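Local atomic coordinates of nitrogenase molybdenum-iron protein alpha chain (PDB entry 4WES), a protein that forms, with the beta chain, the molybdenum-iron component of nitrogenase, which catalyses the reduction of dinitrogen to ammonia. Residues A[346-354]-A[427-435]; A[33-41]-A[369-377]. All coordinates share one frame; numbering follows the deposited sequence.

In the fold
Both contacts lie on the same side of the chain's centre, beside the iron-molybdenum cofactor, and each contributes residues to its pocket: Ser-346 and Arg-347 in contact 1, Phe-369 in contact 2. Contact 1 is largely buried and joins short helical pieces around an imidazole and a group of methionines. Contact 2 is only partly buried; it lays an irregular segment near the N-terminus along helix 372-376 and relies on a salt-bridge network at one end and a stacked amide at the other. The two are joined directly, since Met-430 N and Met-431 N of contact 1 lie 2.9 Å from Asp-374 O and Tyr-375 O of contact 2, respectively, probable hydrogen bonds.

Contact 1: A[346-354]-A[427-435]; sequences SRSHTYMNM and YGGMMKEMH. With ICS (iron-sulfur-molybdenum cluster with interstitial carbon), chain F.
The imidazole of His-349 has Met-430 over the centre of one face, with CA 3.6 Å from the ring centroid in a CH-pi contact, while Tyr-427 and Glu-433 meet its two nitrogens near the rim. The rings of His-349 and Tyr-427 meet rim to rim, their planes 29° apart, and ND1 and the phenol OH share a nearly straight hydrogen bond of 2.7 Å whose direction is open. On the other nitrogen, NE2 donates to Glu-433 OE1 at 2.8 Å along a more bent path (139°), and it reaches this oxygen from above the carboxylate plane. With CG anti to the backbone N (chi1 -177°), the His-349 ring is placed between Tyr-427 and Glu-433, and bonds at both nitrogens restrict its rotation. This pairing joins the helical turn after strand 338-343 of the mixed sheet to the short helix 430-433 that precedes strand 439-441 of the same sheet. The first turn also borders the cofactor: Arg-347 N lies 3.5 Å from S3A of the cluster, and the guanidinium has S4B over one face. A water bridges Ser-346 OG and Tyr-427 OH, linking this pocket edge to the histidine. Deeper in, the extended Met-352 crosses Met-430 at about a right angle, and its CE packs 3.7 Å from Met-430 SD and 3.6 Å from Met-434 CG. Ala-365 of strand 361-367 touches both Met-352 and Met-430. At the exposed Glu-433, OE2 is hydrogen-bonded at 2.7 Å to a second water that accepts from Asn-353 N and ND2; ND2 also bonds Ile-287 O.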
loop_
_atom_site.group_PDB
_atom_site.type_symbol
_atom_site.label_atom_id
_atom_site.label_comp_id
_atom_site.label_asym_id
_atom_site.label_seq_id
_atom_site.Cartn_x
_atom_site.Cartn_y
_atom_site.Cartn_z
ATOM N N SER A 346 5.276 -37.394 -11.421
ATOM C CA SER A 346 6.649 -37.417 -11.933
ATOM C C SER A 346 7.648 -36.777 -10.983
ATOM O O SER A 346 8.741 -37.301 -10.794
ATOM C CB SER A 346 6.689 -36.740 -13.307
ATOM O OG SER A 346 7.987 -36.597 -13.822
ATOM N N ARG A 347 7.312 -35.615 -10.418
ATOM C CA ARG A 347 8.346 -34.773 -9.799
ATOM C C ARG A 347 8.925 -35.327 -8.504
ATOM O O ARG A 347 10.041 -34.981 -8.124
ATOM C CB ARG A 347 7.815 -33.349 -9.625
ATOM C CG ARG A 347 7.707 -32.656 -10.972
ATOM C CD ARG A 347 7.162 -31.253 -10.813
ATOM N NE ARG A 347 7.075 -30.630 -12.136
ATOM C CZ ARG A 347 6.549 -29.452 -12.355
ATOM N NH1 ARG A 347 6.134 -28.701 -11.372
ATOM N NH2 ARG A 347 6.464 -29.020 -13.607
ATOM N N SER A 348 8.200 -36.225 -7.827
ATOM C CA SER A 348 8.777 -36.908 -6.663
ATOM C C SER A 348 10.066 -37.604 -7.019
ATOM O O SER A 348 10.956 -37.747 -6.180
ATOM C CB SER A 348 7.787 -37.923 -6.079
ATOM O OG SER A 348 6.533 -37.320 -5.898
ATOM N N HIS A 349 10.120 -38.106 -8.265
ATOM C CA HIS A 349 11.284 -38.817 -8.741
ATOM C C HIS A 349 12.315 -37.864 -9.354
ATOM O O HIS A 349 13.514 -37.898 -9.032
ATOM C CB HIS A 349 10.863 -39.868 -9.762
ATOM C CG HIS A 349 11.987 -40.707 -10.249
ATOM N ND1 HIS A 349 11.902 -41.477 -11.389
ATOM C CD2 HIS A 349 13.235 -40.894 -9.746
ATOM C CE1 HIS A 349 13.051 -42.111 -11.544
ATOM N NE2 HIS A 349 13.870 -41.781 -10.565
ATOM N N THR A 350 11.848 -36.987 -10.245
ATOM C CA THR A 350 12.814 -36.197 -11.013
ATOM C C THR A 350 13.618 -35.208 -10.155
ATOM O O THR A 350 14.721 -34.855 -10.539
ATOM C CB THR A 350 12.147 -35.548 -12.218
ATOM O OG1 THR A 350 11.069 -34.760 -11.754
ATOM C CG2 THR A 350 11.713 -36.587 -13.212
ATOM N N TYR A 351 13.062 -34.758 -9.014
ATOM C CA TYR A 351 13.793 -33.873 -8.108
ATOM C C TYR A 351 14.818 -34.579 -7.196
ATOM O O TYR A 351 15.593 -33.920 -6.509
ATOM C CB TYR A 351 12.805 -32.995 -7.286
ATOM C CG TYR A 351 12.391 -31.785 -8.092
ATOM C CD1 TYR A 351 13.011 -30.572 -7.876
ATOM C CD2 TYR A 351 11.419 -31.862 -9.079
ATOM C CE1 TYR A 351 12.720 -29.484 -8.664
ATOM C CE2 TYR A 351 11.100 -30.765 -9.885
ATOM C CZ TYR A 351 11.748 -29.567 -9.677
ATOM O OH TYR A 351 11.532 -28.473 -10.461
ATOM N N MET A 352 14.815 -35.908 -7.182
ATOM C CA MET A 352 15.658 -36.624 -6.219
ATOM C C MET A 352 17.141 -36.387 -6.432
ATOM O O MET A 352 17.892 -36.258 -5.447
ATOM C CB MET A 352 15.366 -38.120 -6.286
ATOM C CG MET A 352 14.083 -38.475 -5.559
ATOM S SD MET A 352 13.706 -40.227 -5.665
ATOM C CE MET A 352 12.365 -40.319 -4.484
ATOM N N ASN A 353 17.621 -36.383 -7.683
ATOM C CA ASN A 353 19.059 -36.284 -7.870
ATOM C C ASN A 353 19.619 -34.929 -7.434
ATOM O O ASN A 353 20.748 -34.852 -6.959
ATOM C CB ASN A 353 19.480 -36.628 -9.305
ATOM C CG ASN A 353 19.240 -35.498 -10.314
ATOM O OD1 ASN A 353 20.076 -34.620 -10.491
ATOM N ND2 ASN A 353 18.107 -35.512 -10.974
ATOM N N MET A 354 18.791 -33.883 -7.546
ATOM C CA MET A 354 19.199 -32.557 -7.120
ATOM C C MET A 354 19.343 -32.542 -5.599
ATOM O O MET A 354 20.363 -32.090 -5.051
ATOM C CB MET A 354 18.190 -31.528 -7.616
ATOM C CG MET A 354 18.581 -30.118 -7.231
ATOM S SD MET A 354 17.989 -28.854 -8.333
ATOM C CE MET A 354 16.224 -29.189 -8.401
ATOM N N TYR A 427 11.957 -46.801 -18.785
ATOM C CA TYR A 427 11.930 -45.939 -17.599
ATOM C C TYR A 427 12.031 -46.845 -16.410
ATOM O O TYR A 427 11.144 -47.679 -16.195
ATOM C CB TYR A 427 10.640 -45.145 -17.541
ATOM C CG TYR A 427 10.446 -44.237 -16.324
ATOM C CD1 TYR A 427 11.514 -43.567 -15.739
ATOM C CD2 TYR A 427 9.189 -44.044 -15.785
ATOM C CE1 TYR A 427 11.317 -42.718 -14.675
ATOM C CE2 TYR A 427 8.984 -43.192 -14.711
ATOM C CZ TYR A 427 10.048 -42.535 -14.152
ATOM O OH TYR A 427 9.828 -41.641 -13.114
ATOM N N GLY A 428 13.099 -46.692 -15.635
ATOM C CA GLY A 428 13.328 -47.574 -14.488
ATOM C C GLY A 428 12.426 -47.363 -13.300
ATOM O O GLY A 428 12.353 -48.230 -12.438
ATOM N N GLY A 429 11.804 -46.189 -13.192
ATOM C CA GLY A 429 10.888 -45.900 -12.106
ATOM C C GLY A 429 11.578 -45.328 -10.885
ATOM O O GLY A 429 12.813 -45.343 -10.752
ATOM N N MET A 430 10.779 -44.808 -9.971
ATOM C CA MET A 430 11.306 -44.064 -8.826
ATOM C C MET A 430 11.987 -44.937 -7.787
ATOM O O MET A 430 13.011 -44.546 -7.233
ATOM C CB MET A 430 10.170 -43.265 -8.208
ATOM C CG MET A 430 10.598 -42.431 -6.999
ATOM S SD MET A 430 9.380 -41.206 -6.507
ATOM C CE MET A 430 8.119 -42.240 -5.752
ATOM N N MET A 431 11.423 -46.112 -7.510
ATOM C CA MET A 431 11.938 -46.942 -6.428
ATOM C C MET A 431 13.445 -47.257 -6.636
ATOM O O MET A 431 14.232 -47.267 -5.680
ATOM C CB MET A 431 11.074 -48.207 -6.318
ATOM C CG MET A 431 11.030 -48.891 -4.960
ATOM S SD MET A 431 9.876 -50.267 -5.102
ATOM C CE MET A 431 8.214 -49.548 -5.030
ATOM N N LYS A 432 13.829 -47.532 -7.886
ATOM C CA LYS A 432 15.208 -47.906 -8.197
ATOM C C LYS A 432 16.180 -46.856 -7.706
ATOM O O LYS A 432 17.307 -47.193 -7.295
ATOM C CB LYS A 432 15.417 -48.128 -9.682
ATOM C CG LYS A 432 15.275 -49.569 -10.127
ATOM C CD LYS A 432 14.100 -49.759 -11.068
ATOM C CE LYS A 432 14.278 -50.855 -12.101
ATOM N NZ LYS A 432 13.173 -50.715 -13.076
ATOM N N GLU A 433 15.771 -45.590 -7.755
ATOM C CA GLU A 433 16.668 -44.499 -7.406
ATOM C C GLU A 433 16.761 -44.258 -5.905
ATOM O O GLU A 433 17.706 -43.636 -5.438
ATOM C CB GLU A 433 16.208 -43.225 -8.133
ATOM C CG GLU A 433 17.179 -42.066 -8.028
ATOM C CD GLU A 433 17.041 -41.056 -9.141
ATOM O OE1 GLU A 433 16.583 -41.429 -10.230
ATOM O OE2 GLU A 433 17.442 -39.909 -8.892
ATOM N N MET A 434 15.792 -44.742 -5.140
ATOM C CA MET A 434 15.734 -44.493 -3.706
ATOM C C MET A 434 16.692 -45.416 -2.956
ATOM O O MET A 434 17.045 -46.500 -3.405
ATOM C CB MET A 434 14.325 -44.729 -3.212
ATOM C CG MET A 434 13.366 -43.710 -3.814
ATOM S SD MET A 434 11.626 -43.944 -3.388
ATOM C CE MET A 434 11.644 -43.590 -1.639
ATOM N N HIS A 435 17.160 -44.962 -1.816
ATOM C CA HIS A 435 18.077 -45.827 -1.108
ATOM C C HIS A 435 17.355 -46.821 -0.203
ATOM O O HIS A 435 16.159 -46.745 0.025
ATOM C CB HIS A 435 19.145 -45.027 -0.392
ATOM C CG HIS A 435 18.645 -44.243 0.764
ATOM N ND1 HIS A 435 18.343 -44.834 1.981
ATOM C CD2 HIS A 435 18.505 -42.911 0.951
ATOM C CE1 HIS A 435 17.983 -43.894 2.846
ATOM N NE2 HIS A 435 18.066 -42.721 2.243
HETATM FE FE1 ICS F . 3.529 -34.800 -15.264
HETATM MO MO1 ICS F . 0.751 -30.648 -10.422
HETATM FE FE2 ICS F . 1.267 -34.095 -14.057
HETATM FE FE3 ICS F . 3.131 -32.249 -14.575
HETATM FE FE4 ICS F . 3.573 -34.123 -12.743
HETATM FE FE5 ICS F . 2.526 -32.607 -10.934
HETATM FE FE6 ICS F . 0.262 -32.530 -12.272
HETATM FE FE7 ICS F . 2.084 -30.749 -12.742
HETATM C CX ICS F . 2.178 -32.765 -12.883
HETATM S S1A ICS F . 2.462 -35.953 -13.578
HETATM S S1B ICS F . 0.460 -32.945 -10.092
HETATM S S2A ICS F . 1.942 -33.446 -16.126
HETATM S S2B ICS F . -0.885 -33.902 -13.526
HETATM S S3A ICS F . 4.172 -34.112 -10.593
HETATM S S3B ICS F . -0.124 -30.368 -12.610
HETATM S S4A ICS F . 5.078 -33.379 -14.307
HETATM S S4B ICS F . 3.058 -30.438 -10.768
HETATM S S5A ICS F . 3.121 -30.015 -14.542
HETATM O O HOH W 1 8.472 -39.247 -14.768
HETATM O O HOH W 2 16.258 -37.648 -9.907
#

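Contact 2: A[33-41]-A[369-377]. With ICS (iron-sulfur-molybdenum cluster with interstitial carbon), chain F.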
loop_
_atom_site.group_PDB
_atom_site.type_symbol
_atom_site.label_atom_id
_atom_site.label_comp_id
_atom_site.label_asym_id
_atom_site.label_seq_id
_atom_site.Cartn_x
_atom_site.Cartn_y
_atom_site.Cartn_z
ATOM N N PRO A 33 14.577 -55.091 -2.628
ATOM C CA PRO A 33 14.812 -53.735 -3.149
ATOM C C PRO A 33 13.721 -53.285 -4.122
ATOM O O PRO A 33 13.629 -52.094 -4.422
ATOM C CB PRO A 33 16.161 -53.856 -3.857
ATOM C CG PRO A 33 16.286 -55.305 -4.182
ATOM C CD PRO A 33 15.573 -56.062 -3.104
ATOM N N ASN A 34 12.894 -54.215 -4.604
ATOM C CA ASN A 34 11.917 -53.882 -5.618
ATOM C C ASN A 34 10.497 -54.349 -5.246
ATOM O O ASN A 34 9.852 -55.045 -6.006
ATOM C CB ASN A 34 12.368 -54.467 -6.969
ATOM C CG ASN A 34 12.760 -55.931 -6.883
ATOM O OD1 ASN A 34 13.002 -56.483 -5.804
ATOM N ND2 ASN A 34 12.834 -56.572 -8.042
ATOM N N PRO A 35 9.986 -53.919 -4.087
ATOM C CA PRO A 35 8.659 -54.386 -3.731
ATOM C C PRO A 35 7.602 -53.910 -4.704
ATOM O O PRO A 35 7.675 -52.802 -5.230
ATOM C CB PRO A 35 8.409 -53.758 -2.362
ATOM C CG PRO A 35 9.298 -52.558 -2.332
ATOM C CD PRO A 35 10.530 -52.974 -3.102
ATOM N N GLU A 36 6.595 -54.730 -4.903
ATOM C CA GLU A 36 5.432 -54.343 -5.682
ATOM C C GLU A 36 4.510 -53.437 -4.863
ATOM O O GLU A 36 4.236 -53.725 -3.694
ATOM C CB GLU A 36 4.694 -55.603 -6.105
ATOM C CG GLU A 36 3.396 -55.402 -6.810
ATOM C CD GLU A 36 2.850 -56.672 -7.478
ATOM O OE1 GLU A 36 1.691 -56.573 -7.963
ATOM O OE2 GLU A 36 3.552 -57.729 -7.524
ATOM N N ILE A 37 4.027 -52.380 -5.507
ATOM C CA ILE A 37 3.114 -51.439 -4.881
ATOM C C ILE A 37 1.760 -51.583 -5.563
ATOM O O ILE A 37 1.676 -52.028 -6.725
ATOM C CB ILE A 37 3.664 -49.991 -4.954
ATOM C CG1 ILE A 37 3.012 -49.066 -3.905
ATOM C CG2 ILE A 37 3.549 -49.407 -6.369
ATOM C CD1 ILE A 37 3.747 -47.760 -3.709
ATOM N N VAL A 38 0.710 -51.162 -4.869
ATOM C CA VAL A 38 -0.616 -50.964 -5.442
ATOM C C VAL A 38 -0.736 -49.481 -5.759
ATOM O O VAL A 38 -0.455 -48.647 -4.912
ATOM C CB VAL A 38 -1.737 -51.430 -4.495
ATOM C CG1 VAL A 38 -3.100 -51.188 -5.152
ATOM C CG2 VAL A 38 -1.571 -52.898 -4.154
ATOM N N ALA A 39 -1.148 -49.158 -6.990
ATOM C CA ALA A 39 -1.255 -47.779 -7.443
ATOM C C ALA A 39 -2.376 -47.664 -8.463
ATOM O O ALA A 39 -2.841 -48.673 -9.011
ATOM C CB ALA A 39 0.061 -47.334 -8.047
ATOM N N ASN A 40 -2.805 -46.436 -8.734
ATOM C CA ASN A 40 -3.821 -46.189 -9.750
ATOM C C ASN A 40 -5.102 -46.963 -9.506
ATOM O O ASN A 40 -5.719 -47.487 -10.421
ATOM C CB ASN A 40 -3.231 -46.460 -11.150
ATOM C CG ASN A 40 -4.159 -46.044 -12.292
ATOM O OD1 ASN A 40 -4.192 -46.732 -13.362
ATOM N ND2 ASN A 40 -4.871 -44.989 -12.122
ATOM N N THR A 41 -5.515 -47.011 -8.242
ATOM C CA THR A 41 -6.826 -47.518 -7.858
ATOM C C THR A 41 -7.647 -46.360 -7.324
ATOM O O THR A 41 -7.158 -45.248 -7.120
ATOM C CB THR A 41 -6.728 -48.639 -6.825
ATOM O OG1 THR A 41 -6.198 -48.125 -5.613
ATOM C CG2 THR A 41 -5.843 -49.794 -7.302
ATOM N N PHE A 369 -1.018 -40.095 -8.141
ATOM C CA PHE A 369 -1.808 -40.809 -9.159
ATOM C C PHE A 369 -0.969 -41.578 -10.167
ATOM O O PHE A 369 -1.488 -42.051 -11.179
ATOM C CB PHE A 369 -2.735 -39.798 -9.892
ATOM C CG PHE A 369 -2.001 -38.614 -10.465
ATOM C CD1 PHE A 369 -1.136 -38.742 -11.548
ATOM C CD2 PHE A 369 -2.159 -37.373 -9.890
ATOM C CE1 PHE A 369 -0.401 -37.690 -11.982
ATOM C CE2 PHE A 369 -1.436 -36.288 -10.359
ATOM C CZ PHE A 369 -0.535 -36.453 -11.372
ATOM N N ALA A 370 0.333 -41.709 -9.911
ATOM C CA ALA A 370 1.183 -42.485 -10.793
ATOM C C ALA A 370 0.729 -43.943 -10.802
ATOM O O ALA A 370 0.011 -44.411 -9.922
ATOM C CB ALA A 370 2.633 -42.397 -10.344
ATOM N N HIS A 371 1.211 -44.678 -11.797
ATOM C CA HIS A 371 0.870 -46.064 -11.956
ATOM C C HIS A 371 2.048 -46.931 -11.479
ATOM O O HIS A 371 3.141 -46.419 -11.216
ATOM C CB HIS A 371 0.505 -46.400 -13.411
ATOM C CG HIS A 371 -0.635 -45.602 -13.963
ATOM N ND1 HIS A 371 -1.176 -45.894 -15.194
ATOM C CD2 HIS A 371 -1.276 -44.486 -13.538
ATOM C CE1 HIS A 371 -2.116 -45.012 -15.482
ATOM N NE2 HIS A 371 -2.201 -44.143 -14.499
ATOM N N ARG A 372 1.850 -48.255 -11.435
ATOM C CA ARG A 372 2.922 -49.127 -10.959
ATOM C C ARG A 372 4.197 -48.941 -11.770
ATOM O O ARG A 372 5.291 -49.044 -11.209
ATOM C CB ARG A 372 2.487 -50.590 -10.981
ATOM C CG ARG A 372 1.587 -50.979 -9.812
ATOM C CD ARG A 372 1.275 -52.463 -9.830
ATOM N NE ARG A 372 2.496 -53.248 -9.732
ATOM C CZ ARG A 372 2.734 -54.336 -10.429
ATOM N NH1 ARG A 372 1.786 -54.906 -11.156
ATOM N NH2 ARG A 372 3.932 -54.876 -10.365
ATOM N N ASP A 373 4.088 -48.682 -13.080
ATOM C CA ASP A 373 5.281 -48.499 -13.899
ATOM C C ASP A 373 6.119 -47.290 -13.476
ATOM O O ASP A 373 7.363 -47.282 -13.666
ATOM C CB ASP A 373 4.982 -48.478 -15.413
ATOM C CG ASP A 373 3.728 -47.697 -15.806
ATOM O OD1 ASP A 373 2.664 -47.848 -15.189
ATOM O OD2 ASP A 373 3.831 -47.000 -16.834
ATOM N N ASP A 374 5.481 -46.220 -13.006
ATOM C CA ASP A 374 6.244 -45.064 -12.526
ATOM C C ASP A 374 7.007 -45.382 -11.242
ATOM O O ASP A 374 8.075 -44.818 -10.999
ATOM C CB ASP A 374 5.331 -43.875 -12.307
ATOM C CG ASP A 374 4.573 -43.517 -13.575
ATOM O OD1 ASP A 374 5.205 -42.997 -14.514
ATOM O OD2 ASP A 374 3.369 -43.819 -13.606
ATOM N N TYR A 375 6.418 -46.211 -10.375
ATOM C CA TYR A 375 7.082 -46.636 -9.138
ATOM C C TYR A 375 8.149 -47.689 -9.390
ATOM O O TYR A 375 9.263 -47.585 -8.863
ATOM C CB TYR A 375 6.057 -47.178 -8.158
ATOM C CG TYR A 375 5.124 -46.177 -7.510
ATOM C CD1 TYR A 375 5.538 -45.410 -6.430
ATOM C CD2 TYR A 375 3.820 -45.994 -7.964
ATOM C CE1 TYR A 375 4.682 -44.522 -5.776
ATOM C CE2 TYR A 375 2.949 -45.129 -7.326
ATOM C CZ TYR A 375 3.376 -44.389 -6.221
ATOM O OH TYR A 375 2.560 -43.519 -5.575
ATOM N N GLU A 376 7.805 -48.728 -10.147
ATOM C CA GLU A 376 8.563 -49.974 -10.257
ATOM C C GLU A 376 9.338 -50.117 -11.551
ATOM O O GLU A 376 10.159 -51.037 -11.686
ATOM C CB GLU A 376 7.617 -51.160 -10.121
ATOM C CG GLU A 376 6.827 -51.225 -8.814
ATOM C CD GLU A 376 5.815 -52.335 -8.766
ATOM O OE1 GLU A 376 6.175 -53.472 -9.192
ATOM O OE2 GLU A 376 4.664 -52.098 -8.320
ATOM N N GLY A 377 9.048 -49.259 -12.517
ATOM C CA GLY A 377 9.596 -49.328 -13.845
ATOM C C GLY A 377 8.698 -49.946 -14.884
ATOM O O GLY A 377 7.786 -50.723 -14.562
HETATM FE FE1 ICS F . 3.529 -34.800 -15.264
HETATM MO MO1 ICS F . 0.751 -30.648 -10.422
HETATM FE FE2 ICS F . 1.267 -34.095 -14.057
HETATM FE FE3 ICS F . 3.131 -32.249 -14.575
HETATM FE FE4 ICS F . 3.573 -34.123 -12.743
HETATM FE FE5 ICS F . 2.526 -32.607 -10.934
HETATM FE FE6 ICS F . 0.262 -32.530 -12.272
HETATM FE FE7 ICS F . 2.084 -30.749 -12.742
HETATM C CX ICS F . 2.178 -32.765 -12.883
HETATM S S1A ICS F . 2.462 -35.953 -13.578
HETATM S S1B ICS F . 0.460 -32.945 -10.092
HETATM S S2A ICS F . 1.942 -33.446 -16.126
HETATM S S2B ICS F . -0.885 -33.902 -13.526
HETATM S S3A ICS F . 4.172 -34.112 -10.593
HETATM S S3B ICS F . -0.124 -30.368 -12.610
HETATM S S4A ICS F . 5.078 -33.379 -14.307
HETATM S S4B ICS F . 3.058 -30.438 -10.768
HETATM S S5A ICS F . 3.121 -30.015 -14.542
HETATM O O HOH W 3 8.667 -54.427 -8.856
HETATM O O HOH W 4 -4.184 -42.629 -10.889
HETATM O O HOH W 5 -1.787 -43.900 -7.866
#
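Ile-37 and Glu-376 meet where the contact is tightest: Ile-37 N donates to Glu-376 OE2 at 2.9 Å in a nearly straight bond (173°). The same oxygen accepts from Arg-372 NE on the opposite face of the carboxylate, so two N-H groups grip it. Arg-372 holds Glu-376 side-on, NE to OE2 at 2.8 Å and NH2 to OE1 at 2.9 Å, with both oxygens close to the guanidinium plane. A bend at chi3 (60°) turns the arginine forward along its helix, towards Glu-376 one turn on. Beside it, Ile-37 reaches across the Tyr-375 ring, CD1 lying over one face towards the rim and CG2 3.8 Å from CG, while Ala-39 CB packs obliquely against CE2. The tyrosine hydroxyl bonds Asp-442 and Phe-367 N. Segment 33-41 belongs to the loop after strand 25-27, an outermost strand of the mixed sheet within this chain, and passes along helix 372-376, which follows strand 361-367 of that sheet. Just before this helix, Phe-369 borders the iron-molybdenum cofactor, its CZ 3.4 Å from S2B. His-371 occupies the N-cap position, and its ring is stacked against the Asn-40 amide, the planes 4° apart with OD1 over the ring centre; NE2 bonds Ser-183. Here one water joins Asn-40 ND2 to Phe-369 O and another Asn-40 N to Ala-370 O. The looser side begins at the exposed Glu-36, whose carboxylate stacks over one face of the Arg-372 guanidinium, with OE1 above its centre. Glu-36 OE1 is 3.6 Å from Arg-372 NH1, a long ion pair resting on charge alone, since none of the guanidinium N-H groups points out of plane to this oxygen. On this side a water links Asn-34 O to Glu-376 OE1.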